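Local coordinates for multiheme cytochrome cf (PDB 6QVM), which probably passes electrons through its eleven c-type hemes, from within the S-layer, to insoluble extracellular iron(III), at residues Y397-A402 with I570-I575. Sequence-based numbering, arbitrary orientation.
Sequences YNDEYA and IDNLTI. With CA (calcium ion), chain S; NGA (2-acetamido-2-deoxy-beta-D-galactopyranose), chain D; NGA (2-acetamido-2-deoxy-beta-D-galactopyranose), chain B.
Asp399 splits its carboxylate between a calcium ion and the cap of a helix: OD1 binds the metal at 2.4 Å, while OD2 takes a hydrogen bond from Asn572 ND2 at 2.7 Å through its anti lone pair. The two side chains cross at about a right angle, carboxylate and amide planes 72° apart. A metal-bound water also donates to Asp399 OD2, and Glu384, Gly395 and Asn398 complete the protein share of the calcium site. Asn572 is the N-cap residue of helix 573-576; with CG anti to its own N (chi1 -165°), its OD1 accepts from Ile575 N at 3.2 Å and weakly from Thr574 N, while ND2 also bonds to Tyr560 OH. Replacing Asn572 by alanine is likely to leave the N-H groups of Thr574 and Ile575 without their side-chain acceptor and Asp399 OD2 without its amide donor. Thr574 reaches back across the contact, its OG1 receiving Glu400 N at 2.8 Å. Leu573 N bonds to Glu400 O, and beyond it Ala402 and Asp571 form an antiparallel hydrogen-bonded pair, Ala402 N to Asp571 O 2.9 Å and Asp571 N to Ala402 O 3.0 Å. Tyr401, on the same face as Asn572, meets Ile570 CG2 through its CB at 3.6 Å. The extended Glu400 side chain carries its carboxylate to the glycan: OE1 accepts from N2 of one N-acetylgalactosamine and bonds to Thr409, while Leu573 CD1 packs against the second sugar. The paired strands 400-403 and 567-572 are the central two of a four-stranded antiparallel sheet, flanked by 410-411 and 589-593, with helix 573-576 leaving directly from the end of 567-572.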
# COMPACT_ATOMS: atom_id res chain seq x y z
N TYR A 397 0.61 6.40 -17.83
CA TYR A 397 -0.26 5.38 -18.40
C TYR A 397 -1.65 5.90 -18.76
O TYR A 397 -2.31 5.30 -19.61
CB TYR A 397 -0.38 4.20 -17.43
CG TYR A 397 -1.60 4.26 -16.55
CD1 TYR A 397 -1.65 5.10 -15.45
CD2 TYR A 397 -2.71 3.47 -16.82
CE1 TYR A 397 -2.77 5.16 -14.65
CE2 TYR A 397 -3.84 3.52 -16.02
CZ TYR A 397 -3.86 4.38 -14.94
OH TYR A 397 -4.98 4.43 -14.13
N ASN A 398 -2.10 6.98 -18.14
CA ASN A 398 -3.42 7.55 -18.42
C ASN A 398 -3.33 8.99 -18.92
O ASN A 398 -4.32 9.73 -18.84
CB ASN A 398 -4.33 7.47 -17.19
CG ASN A 398 -3.79 8.23 -15.99
OD1 ASN A 398 -2.77 8.91 -16.07
ND2 ASN A 398 -4.48 8.12 -14.87
N ASP A 399 -2.18 9.40 -19.42
CA ASP A 399 -1.96 10.78 -19.83
C ASP A 399 -2.41 10.99 -21.28
O ASP A 399 -2.86 10.06 -21.96
CB ASP A 399 -0.49 11.15 -19.66
CG ASP A 399 -0.12 11.41 -18.21
OD1 ASP A 399 -1.01 11.29 -17.34
OD2 ASP A 399 1.06 11.74 -17.95
N GLU A 400 -2.28 12.22 -21.74
CA GLU A 400 -2.60 12.61 -23.11
C GLU A 400 -1.30 12.76 -23.90
O GLU A 400 -0.39 13.48 -23.47
CB GLU A 400 -3.38 13.92 -23.13
CG GLU A 400 -3.76 14.44 -24.50
CD GLU A 400 -4.53 15.75 -24.43
OE1 GLU A 400 -5.19 16.11 -25.43
OE2 GLU A 400 -4.48 16.40 -23.37
N TYR A 401 -1.21 12.07 -25.04
CA TYR A 401 0.03 11.97 -25.80
C TYR A 401 -0.09 12.70 -27.13
O TYR A 401 -1.11 12.60 -27.82
CB TYR A 401 0.39 10.51 -26.11
CG TYR A 401 0.22 9.52 -24.98
CD1 TYR A 401 0.46 9.87 -23.66
CD2 TYR A 401 -0.17 8.22 -25.26
CE1 TYR A 401 0.31 8.95 -22.64
CE2 TYR A 401 -0.32 7.30 -24.25
CZ TYR A 401 -0.08 7.66 -22.94
OH TYR A 401 -0.24 6.73 -21.94
N ALA A 402 0.98 13.40 -27.49
CA ALA A 402 1.21 13.84 -28.86
C ALA A 402 2.37 12.99 -29.38
O ALA A 402 3.54 13.26 -29.09
CB ALA A 402 1.53 15.33 -28.93
N ILE A 570 7.26 10.89 -27.78
CA ILE A 570 5.98 11.32 -27.23
C ILE A 570 6.18 12.63 -26.47
O ILE A 570 7.14 12.78 -25.71
CB ILE A 570 5.35 10.26 -26.31
CG1 ILE A 570 5.33 8.90 -27.01
CG2 ILE A 570 3.95 10.68 -25.89
CD1 ILE A 570 4.33 7.92 -26.41
N ASP A 571 5.27 13.57 -26.70
CA ASP A 571 5.11 14.73 -25.85
C ASP A 571 3.90 14.50 -24.95
O ASP A 571 2.77 14.36 -25.44
CB ASP A 571 4.95 16.02 -26.66
CG ASP A 571 6.27 16.53 -27.21
OD1 ASP A 571 7.27 15.79 -27.11
OD2 ASP A 571 6.31 17.66 -27.75
N ASN A 572 4.14 14.43 -23.65
CA ASN A 572 3.10 14.18 -22.66
C ASN A 572 2.44 15.52 -22.34
O ASN A 572 2.98 16.32 -21.58
CB ASN A 572 3.69 13.52 -21.42
CG ASN A 572 2.64 12.92 -20.52
OD1 ASN A 572 1.55 13.48 -20.36
ND2 ASN A 572 2.95 11.78 -19.92
N LEU A 573 1.27 15.76 -22.93
CA LEU A 573 0.58 17.03 -22.72
C LEU A 573 -0.03 17.14 -21.33
O LEU A 573 -0.27 18.26 -20.87
CB LEU A 573 -0.50 17.22 -23.80
CG LEU A 573 0.08 17.27 -25.21
CD1 LEU A 573 -1.00 17.49 -26.26
CD2 LEU A 573 1.14 18.34 -25.31
N THR A 574 -0.28 16.02 -20.66
CA THR A 574 -0.73 16.08 -19.27
C THR A 574 0.37 16.63 -18.37
O THR A 574 0.11 17.46 -17.50
CB THR A 574 -1.18 14.71 -18.79
OG1 THR A 574 -2.11 14.14 -19.73
CG2 THR A 574 -1.83 14.81 -17.43
N ILE A 575 1.61 16.18 -18.58
CA ILE A 575 2.74 16.73 -17.85
C ILE A 575 2.94 18.19 -18.23
O ILE A 575 3.15 19.05 -17.36
CB ILE A 575 4.01 15.90 -18.14
CG1 ILE A 575 3.80 14.44 -17.76
CG2 ILE A 575 5.21 16.49 -17.40
CD1 ILE A 575 3.37 14.23 -16.33
CA CA S . -1.26 10.54 -15.10
C1 NGA D . -7.80 15.90 -22.79
C2 NGA D . -8.17 17.25 -23.39
C3 NGA D . -7.39 18.38 -22.71
C4 NGA D . -7.61 18.24 -21.20
C5 NGA D . -7.28 16.84 -20.70
C6 NGA D . -7.60 16.69 -19.21
C7 NGA D . -8.96 16.75 -25.67
C8 NGA D . -10.34 16.59 -25.10
N2 NGA D . -7.98 17.11 -24.83
O3 NGA D . -7.75 19.71 -23.10
O4 NGA D . -8.96 18.49 -20.92
O5 NGA D . -8.04 15.87 -21.40
O6 NGA D . -6.69 17.46 -18.46
O7 NGA D . -8.77 16.56 -26.87
C1 NGA B . -7.25 19.97 -24.44
C2 NGA B . -7.82 21.24 -25.12
C3 NGA B . -7.49 20.88 -26.57
C4 NGA B . -5.99 20.77 -26.73
C5 NGA B . -5.40 19.79 -25.74
C6 NGA B . -3.88 19.78 -25.85
C7 NGA B . -9.77 22.54 -24.19
C8 NGA B . -11.17 22.37 -23.64
N2 NGA B . -9.22 21.45 -24.77
O3 NGA B . -7.69 21.77 -27.61
O4 NGA B . -5.44 22.05 -26.53
O5 NGA B . -5.83 20.16 -24.45
O6 NGA B . -3.46 18.77 -24.98
O7 NGA B . -9.23 23.65 -24.08
O HOH W 1 0.96 11.63 -15.23
O HOH W 2 -4.12 15.95 -20.45
O HOH W 3 -1.16 12.28 -13.29
O HOH W 4 -3.45 12.01 -15.17